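Local coordinates for DUF5618 domain-containing protein (Dyadobacter fermentans, PDB 3MFN) that is of unknown function but folds as a small, mostly helical domain of the DUF5618 family and pairs with a second copy of itself, at residues Thr72-Ser75 / Gly76-Ala80; Arg40-Asn43 / Asn44-Ile48; Ser115-Gln119 / Leu120-Met124; Phe79-Asp82 / His83-Lys87; Val135-Gly138 / Phe139-Ala142. All coordinates share one frame; numbering follows the deposited sequence.

Contact 1. Residues Thr72-Ser75 / Gly76-Ala80; sequences TAYS and GVLFA
Tyr74 and Leu78 meet one turn apart on helix 63-85, an i/i+4 aromatic-aliphatic pair in the middle of an alpha-helix that runs through the helical bundle. The apolar contact is a CH-pi interaction: Leu78 CG sits 4.1 Å from the centroid of the Tyr74 ring and 20° off its normal, so the leucine lies over a face, displaced toward the rim. Both methyls lie over that same face, Leu78 CD1 at 3.5 Å from Tyr74 CE2 and Leu78 CD2 toward the hydroxyl end, 3.7 Å from Tyr74 OH. The tyrosine torsion explains the overlap: with CG anti to the backbone N (chi1 -174°) the ring runs beside its own carbonyl, next to the turn that carries Leu78.

The backbone supplies four i to i+4 hydrogen bonds. That from Leu78 N to Tyr74 O is 3.0 Å long, nearly straight at 174°, and in the carbonyl plane; Phe79 N to Ser75 O is shorter at 2.8 Å but more bent.

The polar side chains turn back along the same helix: Thr72 OG1 bonds to Met68 O and Ser75 OG to His71 O. Val77 packs on Ala142 and Ile145 of helix 132-153, while the Tyr74 ring meets that of His121; an acetate, probably from the crystallisation liquor, is modelled implausibly close to this tyrosine, so its exact placement is doubtful. At Gly76 space is short, since a beta carbon there would stand about 3.1 Å from Ala73 O.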
loop_
_atom_site.group_PDB
_atom_site.type_symbol
_atom_site.label_atom_id
_atom_site.label_comp_id
_atom_site.label_asym_id
_atom_site.label_seq_id
_atom_site.Cartn_x
_atom_site.Cartn_y
_atom_site.Cartn_z
ATOM N N THR A 72 3.168 2.176 15.374
ATOM C CA THR A 72 2.251 2.452 16.439
ATOM C C THR A 72 0.798 2.052 16.064
ATOM O O THR A 72 0.088 1.341 16.871
ATOM C CB THR A 72 2.324 3.942 16.835
ATOM O OG1 THR A 72 3.646 4.238 17.211
ATOM C CG2 THR A 72 1.417 4.280 18.044
ATOM N N ALA A 73 0.344 2.490 14.888
ATOM C CA ALA A 73 -0.999 2.090 14.414
ATOM C C ALA A 73 -1.153 0.575 14.303
ATOM O O ALA A 73 -2.121 0.021 14.794
ATOM C CB ALA A 73 -1.338 2.752 13.066
ATOM N N TYR A 74 -0.207 -0.096 13.665
ATOM C CA TYR A 74 -0.196 -1.518 13.559
ATOM C C TYR A 74 -0.158 -2.225 14.924
ATOM O O TYR A 74 -0.927 -3.184 15.124
ATOM C CB TYR A 74 0.965 -2.001 12.722
ATOM C CG TYR A 74 0.947 -3.504 12.456
ATOM C CD1 TYR A 74 -0.064 -4.066 11.699
ATOM C CD2 TYR A 74 1.951 -4.345 12.949
ATOM C CE1 TYR A 74 -0.081 -5.410 11.440
ATOM C CE2 TYR A 74 1.962 -5.690 12.660
ATOM C CZ TYR A 74 0.928 -6.209 11.923
ATOM O OH TYR A 74 0.885 -7.521 11.684
ATOM N N SER A 75 0.648 -1.737 15.866
ATOM C CA SER A 75 0.740 -2.307 17.217
ATOM C C SER A 75 -0.619 -2.142 17.929
ATOM O O SER A 75 -1.030 -2.994 18.725
ATOM C CB SER A 75 1.861 -1.603 18.004
ATOM O OG SER A 75 3.117 -1.877 17.384
ATOM N N GLY A 76 -1.328 -1.063 17.613
ATOM C CA GLY A 76 -2.693 -0.880 18.125
ATOM C C GLY A 76 -3.622 -1.996 17.727
ATOM O O GLY A 76 -4.329 -2.589 18.553
ATOM N N VAL A 77 -3.646 -2.284 16.422
ATOM C CA VAL A 77 -4.431 -3.354 15.888
ATOM C C VAL A 77 -4.042 -4.677 16.559
ATOM O O VAL A 77 -4.929 -5.456 16.991
ATOM C CB VAL A 77 -4.276 -3.460 14.344
ATOM C CG1 VAL A 77 -5.057 -4.717 13.778
ATOM C CG2 VAL A 77 -4.664 -2.189 13.701
ATOM N N LEU A 78 -2.757 -4.998 16.587
ATOM C CA LEU A 78 -2.306 -6.212 17.288
ATOM C C LEU A 78 -2.740 -6.274 18.753
ATOM O O LEU A 78 -3.138 -7.317 19.239
ATOM C CB LEU A 78 -0.786 -6.412 17.170
ATOM C CG LEU A 78 -0.210 -6.560 15.752
ATOM C CD1 LEU A 78 1.213 -7.116 15.753
ATOM C CD2 LEU A 78 -1.135 -7.431 14.769
ATOM N N PHE A 79 -2.719 -5.133 19.450
ATOM C CA PHE A 79 -3.154 -5.071 20.822
ATOM C C PHE A 79 -4.623 -5.537 20.992
ATOM O O PHE A 79 -4.924 -6.426 21.820
ATOM C CB PHE A 79 -2.918 -3.662 21.362
ATOM C CG PHE A 79 -3.005 -3.573 22.859
ATOM C CD1 PHE A 79 -4.235 -3.474 23.489
ATOM C CD2 PHE A 79 -1.854 -3.597 23.631
ATOM C CE1 PHE A 79 -4.314 -3.409 24.885
ATOM C CE2 PHE A 79 -1.908 -3.514 25.022
ATOM C CZ PHE A 79 -3.152 -3.447 25.659
ATOM N N ALA A 80 -5.527 -5.013 20.164
ATOM C CA ALA A 80 -6.902 -5.491 20.150
ATOM C C ALA A 80 -6.935 -6.981 19.832
ATOM O O ALA A 80 -7.577 -7.725 20.550
ATOM C CB ALA A 80 -7.789 -4.687 19.147
#

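Contact 2. Residues Arg40-Asn43 / Asn44-Ile48; sequences RYLN and NAKDI
Asn44 folds back over the carbonyl of Arg40, the first of a series of i/i+3 and i/i+4 contacts along the alpha-helix 34-52, one face of which packs into the bundle. Asn44 N donates to Arg40 O at 2.9 Å, and the amide carbon Asn44 CG also comes to 3.2 Å from Arg40 O. This follows from CG standing beside the backbone N (chi1 -80°), which brings the amide group back toward the preceding turn. Although Asn44 ND2 is near the same oxygen, its angle is too poor for a hydrogen bond; its approach to the edge of the Arg40 guanidinium is doubtful, because both residues were modelled in two conformers.

Ala45 comes next, bonding through N to Tyr41 O at 2.9 Å. Its methyl faces inward and packs on Ala73 of helix 63-85, beside Leu42, which also reaches Ala73.

Lys46 N bonds to Leu42 O at 3.0 Å. Its extended chain runs abreast of the Asn43 side chain, and Lys46 CD passes 3.9 Å from Asn43 OD1, a van der Waals approach. The aliphatic part of the lysine also covers Phe139 of helix 132-153.

Asp47 closes the series: its carboxylate forms a salt bridge from OD1 to Arg50 NH1, further along the helix. Asp47 N donates to Asn43 O at 2.9 Å.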
loop_
_atom_site.group_PDB
_atom_site.type_symbol
_atom_site.label_atom_id
_atom_site.label_comp_id
_atom_site.label_asym_id
_atom_site.label_seq_id
_atom_site.Cartn_x
_atom_site.Cartn_y
_atom_site.Cartn_z
ATOM N N ARG A 40 -6.199 4.329 21.294
ATOM C CA ARG A 40 -5.200 5.290 21.705
ATOM C C ARG A 40 -3.949 5.175 20.826
ATOM O O ARG A 40 -3.381 6.181 20.459
ATOM C CB ARG A 40 -4.894 5.183 23.196
ATOM C CG ARG A 40 -6.100 5.574 24.110
ATOM C CD ARG A 40 -6.708 6.925 23.716
ATOM N NE ARG A 40 -5.698 7.992 23.698
ATOM C CZ ARG A 40 -5.531 8.908 24.650
ATOM N NH1 ARG A 40 -4.549 9.795 24.518
ATOM N NH2 ARG A 40 -6.326 8.939 25.727
ATOM N N TYR A 41 -3.551 3.956 20.463
ATOM C CA TYR A 41 -2.390 3.742 19.583
ATOM C C TYR A 41 -2.689 4.346 18.208
ATOM O O TYR A 41 -1.848 5.036 17.614
ATOM C CB TYR A 41 -2.060 2.256 19.404
ATOM C CG TYR A 41 -1.265 1.556 20.472
ATOM C CD1 TYR A 41 -0.019 1.052 20.196
ATOM C CD2 TYR A 41 -1.787 1.314 21.744
ATOM C CE1 TYR A 41 0.714 0.367 21.122
ATOM C CE2 TYR A 41 -1.024 0.587 22.748
ATOM C CZ TYR A 41 0.230 0.131 22.399
ATOM O OH TYR A 41 1.040 -0.585 23.232
ATOM N N LEU A 42 -3.867 4.050 17.681
ATOM C CA LEU A 42 -4.246 4.566 16.362
ATOM C C LEU A 42 -4.272 6.072 16.302
ATOM O O LEU A 42 -3.738 6.668 15.362
ATOM C CB LEU A 42 -5.584 3.986 15.921
ATOM C CG LEU A 42 -6.049 4.180 14.487
ATOM C CD1 LEU A 42 -4.997 3.745 13.429
ATOM C CD2 LEU A 42 -7.398 3.403 14.264
ATOM N N ASN A 43 -4.886 6.703 17.293
ATOM C CA ASN A 43 -4.943 8.153 17.330
ATOM C C ASN A 43 -3.636 8.798 17.619
ATOM O O ASN A 43 -3.321 9.890 17.052
ATOM C CB ASN A 43 -6.029 8.622 18.309
ATOM C CG ASN A 43 -7.438 8.285 17.766
ATOM O OD1 ASN A 43 -7.677 8.431 16.549
ATOM N ND2 ASN A 43 -8.334 7.814 18.626
ATOM N N ASN A 44 -2.819 8.140 18.439
ATOM C CA ASN A 44 -1.449 8.629 18.613
ATOM C C ASN A 44 -0.749 8.643 17.287
ATOM O O ASN A 44 -0.073 9.586 16.968
ATOM C CB ASN A 44 -0.623 7.765 19.587
ATOM C CG ASN A 44 -0.896 8.062 21.047
ATOM O OD1 ASN A 44 -0.221 7.507 21.896
ATOM N ND2 ASN A 44 -1.843 8.921 21.350
ATOM N N ALA A 45 -0.887 7.554 16.527
ATOM C CA ALA A 45 -0.311 7.447 15.206
ATOM C C ALA A 45 -0.761 8.576 14.267
ATOM O O ALA A 45 0.043 9.155 13.534
ATOM C CB ALA A 45 -0.609 6.064 14.557
ATOM N N LYS A 46 -2.045 8.907 14.278
ATOM C CA LYS A 46 -2.526 10.031 13.442
ATOM C C LYS A 46 -1.922 11.348 13.928
ATOM O O LYS A 46 -1.541 12.209 13.117
ATOM C CB LYS A 46 -4.044 10.086 13.505
ATOM C CG LYS A 46 -4.711 8.878 12.841
ATOM C CD LYS A 46 -6.240 8.963 12.991
ATOM C CE LYS A 46 -6.927 7.842 12.149
ATOM N NZ LYS A 46 -8.391 7.713 12.515
ATOM N N ASP A 47 -1.783 11.508 15.248
ATOM C CA ASP A 47 -1.214 12.749 15.773
ATOM C C ASP A 47 0.239 12.905 15.375
ATOM O O ASP A 47 0.693 14.021 15.091
ATOM C CB ASP A 47 -1.320 12.854 17.287
ATOM C CG ASP A 47 -2.753 13.092 17.774
ATOM O OD1 ASP A 47 -3.614 13.555 16.997
ATOM O OD2 ASP A 47 -2.978 12.890 18.982
ATOM N N ILE A 48 0.980 11.806 15.403
ATOM C CA ILE A 48 2.378 11.854 15.015
ATOM C C ILE A 48 2.473 12.311 13.546
ATOM O O ILE A 48 3.315 13.125 13.184
ATOM C CB ILE A 48 3.058 10.402 15.177
ATOM C CG1 ILE A 48 3.224 10.006 16.654
ATOM C CG2 ILE A 48 4.457 10.350 14.411
ATOM C CD1 ILE A 48 3.504 8.522 16.793
#

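Contact 3. Residues Ser115-Gln119 / Leu120-Met124; sequences SVYEQ and LHLVM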
loop_
_atom_site.group_PDB
_atom_site.type_symbol
_atom_site.label_atom_id
_atom_site.label_comp_id
_atom_site.label_asym_id
_atom_site.label_seq_id
_atom_site.Cartn_x
_atom_site.Cartn_y
_atom_site.Cartn_z
ATOM N N SER A 115 -4.440 -6.229 4.455
ATOM C CA SER A 115 -4.267 -4.909 3.935
ATOM C C SER A 115 -3.673 -3.992 5.001
ATOM O O SER A 115 -2.735 -3.259 4.707
ATOM C CB SER A 115 -5.601 -4.382 3.400
ATOM O OG SER A 115 -5.412 -3.294 2.544
ATOM N N VAL A 116 -4.206 -4.039 6.235
ATOM C CA VAL A 116 -3.533 -3.369 7.353
ATOM C C VAL A 116 -2.051 -3.710 7.493
ATOM O O VAL A 116 -1.192 -2.809 7.631
ATOM C CB VAL A 116 -4.250 -3.680 8.634
ATOM C CG1 VAL A 116 -3.439 -3.219 9.846
ATOM C CG2 VAL A 116 -5.626 -3.059 8.629
ATOM N N TYR A 117 -1.739 -5.008 7.448
ATOM C CA TYR A 117 -0.380 -5.493 7.485
ATOM C C TYR A 117 0.455 -4.922 6.359
ATOM O O TYR A 117 1.532 -4.346 6.604
ATOM C CB TYR A 117 -0.372 -7.001 7.491
ATOM C CG TYR A 117 0.978 -7.647 7.255
ATOM C CD1 TYR A 117 1.893 -7.827 8.283
ATOM C CD2 TYR A 117 1.300 -8.141 6.024
ATOM C CE1 TYR A 117 3.119 -8.447 8.028
ATOM C CE2 TYR A 117 2.497 -8.726 5.774
ATOM C CZ TYR A 117 3.382 -8.890 6.757
ATOM O OH TYR A 117 4.537 -9.481 6.407
ATOM N N GLU A 118 -0.092 -4.943 5.141
ATOM C CA GLU A 118 0.610 -4.394 3.991
ATOM C C GLU A 118 0.865 -2.900 4.161
ATOM O O GLU A 118 1.993 -2.458 3.985
ATOM C CB GLU A 118 -0.145 -4.622 2.681
ATOM C CG GLU A 118 -0.238 -6.108 2.293
ATOM C CD GLU A 118 1.043 -6.693 1.858
ATOM O OE1 GLU A 118 1.894 -6.000 1.279
ATOM O OE2 GLU A 118 1.189 -7.905 2.027
ATOM N N GLN A 119 -0.180 -2.161 4.488
ATOM C CA GLN A 119 -0.104 -0.725 4.473
ATOM C C GLN A 119 0.571 -0.127 5.676
ATOM O O GLN A 119 1.302 0.874 5.544
ATOM C CB GLN A 119 -1.500 -0.105 4.305
ATOM C CG GLN A 119 -2.228 -0.382 2.928
ATOM C CD GLN A 119 -1.358 -0.186 1.744
ATOM O OE1 GLN A 119 -0.549 0.728 1.724
ATOM N NE2 GLN A 119 -1.456 -1.097 0.746
ATOM N N LEU A 120 0.263 -0.657 6.863
ATOM C CA LEU A 120 0.792 -0.050 8.083
ATOM C C LEU A 120 2.098 -0.669 8.509
ATOM O O LEU A 120 3.033 0.041 8.915
ATOM C CB LEU A 120 -0.213 -0.092 9.213
ATOM C CG LEU A 120 -1.409 0.856 9.363
ATOM C CD1 LEU A 120 -2.013 1.449 8.096
ATOM C CD2 LEU A 120 -2.483 0.247 10.276
ATOM N N HIS A 121 2.196 -1.991 8.443
ATOM C CA HIS A 121 3.401 -2.666 8.856
ATOM C C HIS A 121 4.508 -2.623 7.779
ATOM O O HIS A 121 5.663 -2.328 8.080
ATOM C CB HIS A 121 3.125 -4.115 9.278
ATOM C CG HIS A 121 4.366 -4.864 9.645
ATOM N ND1 HIS A 121 5.106 -4.561 10.788
ATOM C CD2 HIS A 121 5.053 -5.852 8.995
ATOM C CE1 HIS A 121 6.173 -5.359 10.831
ATOM N NE2 HIS A 121 6.185 -6.126 9.740
ATOM N N LEU A 122 4.194 -2.942 6.518
ATOM C CA LEU A 122 5.253 -2.989 5.487
ATOM C C LEU A 122 5.532 -1.633 4.864
ATOM O O LEU A 122 6.683 -1.132 4.948
ATOM C CB LEU A 122 4.958 -4.018 4.414
ATOM C CG LEU A 122 4.876 -5.491 4.920
ATOM C CD1 LEU A 122 4.350 -6.526 3.798
ATOM C CD2 LEU A 122 6.243 -6.010 5.604
ATOM N N VAL A 123 4.518 -1.026 4.251
ATOM C CA VAL A 123 4.745 0.222 3.529
ATOM C C VAL A 123 5.170 1.412 4.445
ATOM O O VAL A 123 6.134 2.160 4.133
ATOM C CB VAL A 123 3.486 0.597 2.671
ATOM C CG1 VAL A 123 3.662 1.980 2.035
ATOM C CG2 VAL A 123 3.203 -0.544 1.569
HETATM N N MSE A 124 4.427 1.607 5.516
HETATM C CA MSE A 124 4.729 2.713 6.471
HETATM C C MSE A 124 5.796 2.243 7.443
HETATM O O MSE A 124 6.890 2.764 7.452
HETATM C CB MSE A 124 3.472 3.089 7.267
HETATM C CG MSE A 124 2.442 3.758 6.432
HETATM SE SE MSE A 124 0.887 4.133 7.491
HETATM C CE MSE A 124 1.601 5.681 8.380
#
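His121 and Leu122, from the next turn of helix 107-126, both lean over the same side of the Tyr117 ring plane, nearest its CE1 and CE2 atoms respectively. Leu122 CG lies over the ring face, offset toward the rim, and its CD1 approaches Tyr117 CE2 to 3.5 Å. His121 runs alongside, its CD2 at 3.4 Å from Tyr117 CE1; the ring planes differ by 21°, but the centroids are 5.2 Å apart, so overlap is slight. Both rings extend beside their own carbonyls, with CG anti to the backbone N (Tyr117 chi1 168°).

A pi-type widening positions these groups. Leu122 N bonds to Tyr117 O at 3.0 Å and Val123 N to Glu118 O at 2.9 Å, both i to i+5, while the i+4 bond from His121 N to Tyr117 O is weak. An alanine in place of Tyr117 is likely to open a gap beside Leu122 and leave the His121 ring less restrained.

Further out, Val116 CG1 packs on Leu120 CD2 at 3.6 Å. Gln119 OE1 bonds to Gln119 NE2 of the second subunit. Glu118 OE1 is close to Asp127 OD2 of that subunit, a proximity that would probably favour protonation of one carboxylate; the widened helix thus combines a partly exposed aromatic cluster with an interface of mixed polar and apolar contacts.

Contact 4. Residues Phe79-Asp82 / His83-Lys87; sequences FALD and HYFGK
His83 covers the turn before it where helix 63-85 nears its C-terminal end: its beta carbon stands 3.6 Å from Phe79 O, and its backbone N donates to that same oxygen at 3.1 Å.

Asp82 contributes to the turn chiefly through its backbone: its O receives a weak bond from Gly86 N, 2.9 Å long but bent to 129°. Gly86 is where the chain leaves the helix, and its positive phi of 74° is a conformation that glycine adopts readily.

Leu81 has Phe85 as its partner, the two side chains running alongside one another. Leu81 CD2 touches Phe85 CE2 at 4.0 Å, a modest apolar contact, and the ring also comes close to the leucine backbone, with Phe85 CD2 at 3.5 Å from Leu81 O. Phe85 CG stands beside its own backbone N (chi1 -72°), which turns the ring back toward the preceding turn. The same carbonyl accepts Phe85 N at 2.9 Å. Beyond this pair, Leu81 packs on Ile145 and Val149 of helix 132-153, while Phe85 meets Trp97 and Leu102 of helix 95-103.

Asp82 OD1 bonds to Tyr98 OH and forms a salt bridge to Lys93 NZ, which also binds Gly86 O, so one ammonium group joins the carboxylate to the chain just past the helix. The negative charge would probably favour the protonated lysine, tying the helix end to what follows by charge as well as by packing.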
loop_
_atom_site.group_PDB
_atom_site.type_symbol
_atom_site.label_atom_id
_atom_site.label_comp_id
_atom_site.label_asym_id
_atom_site.label_seq_id
_atom_site.Cartn_x
_atom_site.Cartn_y
_atom_site.Cartn_z
ATOM N N PHE A 79 -2.719 -5.133 19.450
ATOM C CA PHE A 79 -3.154 -5.071 20.822
ATOM C C PHE A 79 -4.623 -5.537 20.992
ATOM O O PHE A 79 -4.924 -6.426 21.820
ATOM C CB PHE A 79 -2.918 -3.662 21.362
ATOM C CG PHE A 79 -3.005 -3.573 22.859
ATOM C CD1 PHE A 79 -4.235 -3.474 23.489
ATOM C CD2 PHE A 79 -1.854 -3.597 23.631
ATOM C CE1 PHE A 79 -4.314 -3.409 24.885
ATOM C CE2 PHE A 79 -1.908 -3.514 25.022
ATOM C CZ PHE A 79 -3.152 -3.447 25.659
ATOM N N ALA A 80 -5.527 -5.013 20.164
ATOM C CA ALA A 80 -6.902 -5.491 20.150
ATOM C C ALA A 80 -6.935 -6.981 19.832
ATOM O O ALA A 80 -7.577 -7.725 20.550
ATOM C CB ALA A 80 -7.789 -4.687 19.147
ATOM N N LEU A 81 -6.221 -7.421 18.788
ATOM C CA LEU A 81 -6.207 -8.841 18.428
ATOM C C LEU A 81 -5.655 -9.770 19.516
ATOM O O LEU A 81 -6.212 -10.852 19.752
ATOM C CB LEU A 81 -5.513 -9.090 17.080
ATOM C CG LEU A 81 -6.191 -8.427 15.842
ATOM C CD1 LEU A 81 -5.383 -8.602 14.579
ATOM C CD2 LEU A 81 -7.621 -8.963 15.610
ATOM N N ASP A 82 -4.594 -9.350 20.187
ATOM C CA ASP A 82 -3.950 -10.159 21.217
ATOM C C ASP A 82 -4.895 -10.348 22.374
ATOM O O ASP A 82 -4.918 -11.420 23.006
ATOM C CB ASP A 82 -2.680 -9.485 21.737
ATOM C CG ASP A 82 -1.539 -9.586 20.753
ATOM O OD1 ASP A 82 -1.612 -10.482 19.917
ATOM O OD2 ASP A 82 -0.586 -8.774 20.798
ATOM N N HIS A 83 -5.665 -9.301 22.659
ATOM C CA HIS A 83 -6.611 -9.369 23.738
ATOM C C HIS A 83 -7.768 -10.292 23.387
ATOM O O HIS A 83 -8.231 -10.997 24.222
ATOM C CB HIS A 83 -7.154 -8.005 24.198
ATOM C CG HIS A 83 -8.050 -8.119 25.399
ATOM N ND1 HIS A 83 -7.585 -7.998 26.692
ATOM C CD2 HIS A 83 -9.374 -8.387 25.503
ATOM C CE1 HIS A 83 -8.580 -8.184 27.540
ATOM N NE2 HIS A 83 -9.681 -8.409 26.844
ATOM N N TYR A 84 -8.202 -10.325 22.129
ATOM C CA TYR A 84 -9.321 -11.194 21.736
ATOM C C TYR A 84 -8.921 -12.689 21.618
ATOM O O TYR A 84 -9.656 -13.587 22.055
ATOM C CB TYR A 84 -9.909 -10.701 20.411
ATOM C CG TYR A 84 -11.093 -11.501 19.896
ATOM C CD1 TYR A 84 -12.203 -11.696 20.683
ATOM C CD2 TYR A 84 -11.113 -12.026 18.611
ATOM C CE1 TYR A 84 -13.330 -12.455 20.215
ATOM C CE2 TYR A 84 -12.223 -12.772 18.131
ATOM C CZ TYR A 84 -13.317 -12.980 18.946
ATOM O OH TYR A 84 -14.399 -13.699 18.499
ATOM N N PHE A 85 -7.775 -12.950 20.979
ATOM C CA PHE A 85 -7.360 -14.318 20.640
ATOM C C PHE A 85 -6.504 -14.952 21.752
ATOM O O PHE A 85 -6.299 -16.177 21.803
ATOM C CB PHE A 85 -6.572 -14.323 19.320
ATOM C CG PHE A 85 -7.419 -14.070 18.087
ATOM C CD1 PHE A 85 -8.537 -14.823 17.823
ATOM C CD2 PHE A 85 -7.043 -13.128 17.171
ATOM C CE1 PHE A 85 -9.277 -14.606 16.690
ATOM C CE2 PHE A 85 -7.761 -12.922 16.052
ATOM C CZ PHE A 85 -8.892 -13.642 15.818
ATOM N N GLY A 86 -6.002 -14.105 22.633
ATOM C CA GLY A 86 -5.181 -14.541 23.737
ATOM C C GLY A 86 -3.787 -14.929 23.280
ATOM O O GLY A 86 -3.128 -14.203 22.499
ATOM N N LYS A 87 -3.345 -16.092 23.741
ATOM C CA LYS A 87 -1.918 -16.364 23.729
ATOM C C LYS A 87 -1.581 -17.553 22.862
ATOM O O LYS A 87 -2.399 -18.448 22.680
ATOM C CB LYS A 87 -1.419 -16.533 25.163
ATOM C CG LYS A 87 -1.530 -15.210 25.978
ATOM C CD LYS A 87 -0.249 -14.870 26.763
ATOM C CE LYS A 87 -0.209 -13.377 27.200
ATOM N NZ LYS A 87 0.632 -12.466 26.367
#

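Contact 5. Residues Val135-Gly138 / Phe139-Ala142; sequences VKLG and FQRA
Val135 and Phe139 pack one turn apart on helix 132-153, their side chains leaning in a common direction. The apolar part is a CH-pi contact: Val135 CG1 lies over a face of the phenyl ring, 3.8 Å from the Phe139 centroid and 20° off the normal. Its nearest ring atom is Phe139 CE2 at 3.6 Å. With CG1 anti to the valine backbone N (chi1 170°), that methyl stands beside the carbonyl and reaches forward to the next turn. The ring also enters the core between helices 34-52, 63-85 and 107-126, meeting Leu42 and Leu49 of the first and Leu120 of the last. Without the ring, as with an alanine here, the CG1 methyl of Val135 is likely to lose its aromatic cover and a gap to open where three other helices converge on Phe139.

Backbone bonding is regular. Phe139 N to Val135 O measures 2.8 Å and is almost straight, and Ala142 N to Gly138 O is 3.0 Å.

On the outer side, Leu137 packs on Leu137 of the second subunit. Arg141 is bent at chi2 (-72°), its CG 3.1 Å from Leu137 O and its guanidinium presenting a face to that oxygen. The charged end forms salt bridges to Asp131 and Glu133 of the second subunit. Two carboxylates would probably keep the buried arginine protonated, so this turn joins an apolar core on one side to a charge-paired dimer interface on the other.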
loop_
_atom_site.group_PDB
_atom_site.type_symbol
_atom_site.label_atom_id
_atom_site.label_comp_id
_atom_site.label_asym_id
_atom_site.label_seq_id
_atom_site.Cartn_x
_atom_site.Cartn_y
_atom_site.Cartn_z
ATOM N N VAL A 135 -2.556 6.136 3.270
ATOM C CA VAL A 135 -2.474 6.029 4.742
ATOM C C VAL A 135 -3.863 6.100 5.389
ATOM O O VAL A 135 -4.218 5.263 6.231
ATOM C CB VAL A 135 -1.540 7.125 5.342
ATOM C CG1 VAL A 135 -1.661 7.173 6.923
ATOM C CG2 VAL A 135 -0.015 6.932 4.889
ATOM N N LYS A 136 -4.675 7.060 4.939
ATOM C CA LYS A 136 -6.052 7.170 5.417
ATOM C C LYS A 136 -6.834 5.898 5.259
ATOM O O LYS A 136 -7.521 5.465 6.161
ATOM C CB LYS A 136 -6.818 8.310 4.717
ATOM C CG LYS A 136 -6.866 9.546 5.511
ATOM C CD LYS A 136 -7.548 10.733 4.761
ATOM C CE LYS A 136 -6.545 11.796 4.307
ATOM N NZ LYS A 136 -5.817 12.369 5.463
ATOM N N LEU A 137 -6.767 5.282 4.095
ATOM C CA LEU A 137 -7.450 4.005 3.914
ATOM C C LEU A 137 -6.876 2.946 4.848
ATOM O O LEU A 137 -7.587 2.108 5.408
ATOM C CB LEU A 137 -7.324 3.519 2.468
ATOM C CG LEU A 137 -7.844 4.387 1.326
ATOM C CD1 LEU A 137 -7.597 3.681 -0.055
ATOM C CD2 LEU A 137 -9.323 4.753 1.452
ATOM N N GLY A 138 -5.574 2.938 5.005
ATOM C CA GLY A 138 -4.955 1.960 5.893
ATOM C C GLY A 138 -5.509 2.088 7.310
ATOM O O GLY A 138 -5.840 1.077 7.982
ATOM N N PHE A 139 -5.577 3.336 7.775
ATOM C CA PHE A 139 -6.176 3.642 9.073
ATOM C C PHE A 139 -7.647 3.307 9.174
ATOM O O PHE A 139 -8.059 2.838 10.221
ATOM C CB PHE A 139 -5.959 5.111 9.432
ATOM C CG PHE A 139 -4.547 5.461 9.762
ATOM C CD1 PHE A 139 -3.583 4.501 9.967
ATOM C CD2 PHE A 139 -4.183 6.761 9.915
ATOM C CE1 PHE A 139 -2.290 4.858 10.357
ATOM C CE2 PHE A 139 -2.879 7.109 10.311
ATOM C CZ PHE A 139 -1.970 6.163 10.571
ATOM N N GLN A 140 -8.439 3.482 8.106
ATOM C CA GLN A 140 -9.837 3.024 8.108
ATOM C C GLN A 140 -9.906 1.513 8.276
ATOM O O GLN A 140 -10.741 1.030 8.987
ATOM C CB GLN A 140 -10.609 3.423 6.822
ATOM C CG GLN A 140 -10.945 4.953 6.698
ATOM C CD GLN A 140 -11.053 5.458 5.247
ATOM O OE1 GLN A 140 -10.693 6.606 4.948
ATOM N NE2 GLN A 140 -11.555 4.623 4.363
ATOM N N ARG A 141 -9.012 0.772 7.607
ATOM C CA ARG A 141 -8.997 -0.713 7.694
ATOM C C ARG A 141 -8.683 -1.151 9.134
ATOM O O ARG A 141 -9.329 -2.053 9.671
ATOM C CB ARG A 141 -7.984 -1.329 6.751
ATOM C CG ARG A 141 -8.174 -0.964 5.301
ATOM C CD ARG A 141 -9.357 -1.608 4.675
ATOM N NE ARG A 141 -9.417 -1.180 3.283
ATOM C CZ ARG A 141 -10.163 -0.169 2.840
ATOM N NH1 ARG A 141 -10.888 0.569 3.678
ATOM N NH2 ARG A 141 -10.153 0.136 1.559
ATOM N N ALA A 142 -7.748 -0.454 9.757
ATOM C CA ALA A 142 -7.342 -0.655 11.154
ATOM C C ALA A 142 -8.520 -0.416 12.102
ATOM O O ALA A 142 -8.748 -1.228 12.960
ATOM C CB ALA A 142 -6.226 0.265 11.508
#

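In the fold
Contacts 1 and 4 share Phe79 and Ala80 and form successive parts of helix 63-85, their centres 10 Å apart. Contact 1 touches three other helices: Ala73 CB lies 3.7 Å from Ala45 CB of contact 2, 3.9 Å from Leu120 CD2 of contact 3 and 3.6 Å from Phe139 CE1 of contact 5. Contacts 3 and 5, with centres 9 Å apart, meet through Val116 CG2 and Arg141 CB at 3.5 Å, and both touch the second subunit. Contact 4 lies about 20 Å, centre to centre, from contact 5. The acetate by contact 1 also lies about 4 Å, between nearest atoms, from the Tyr117 side chain of contact 3.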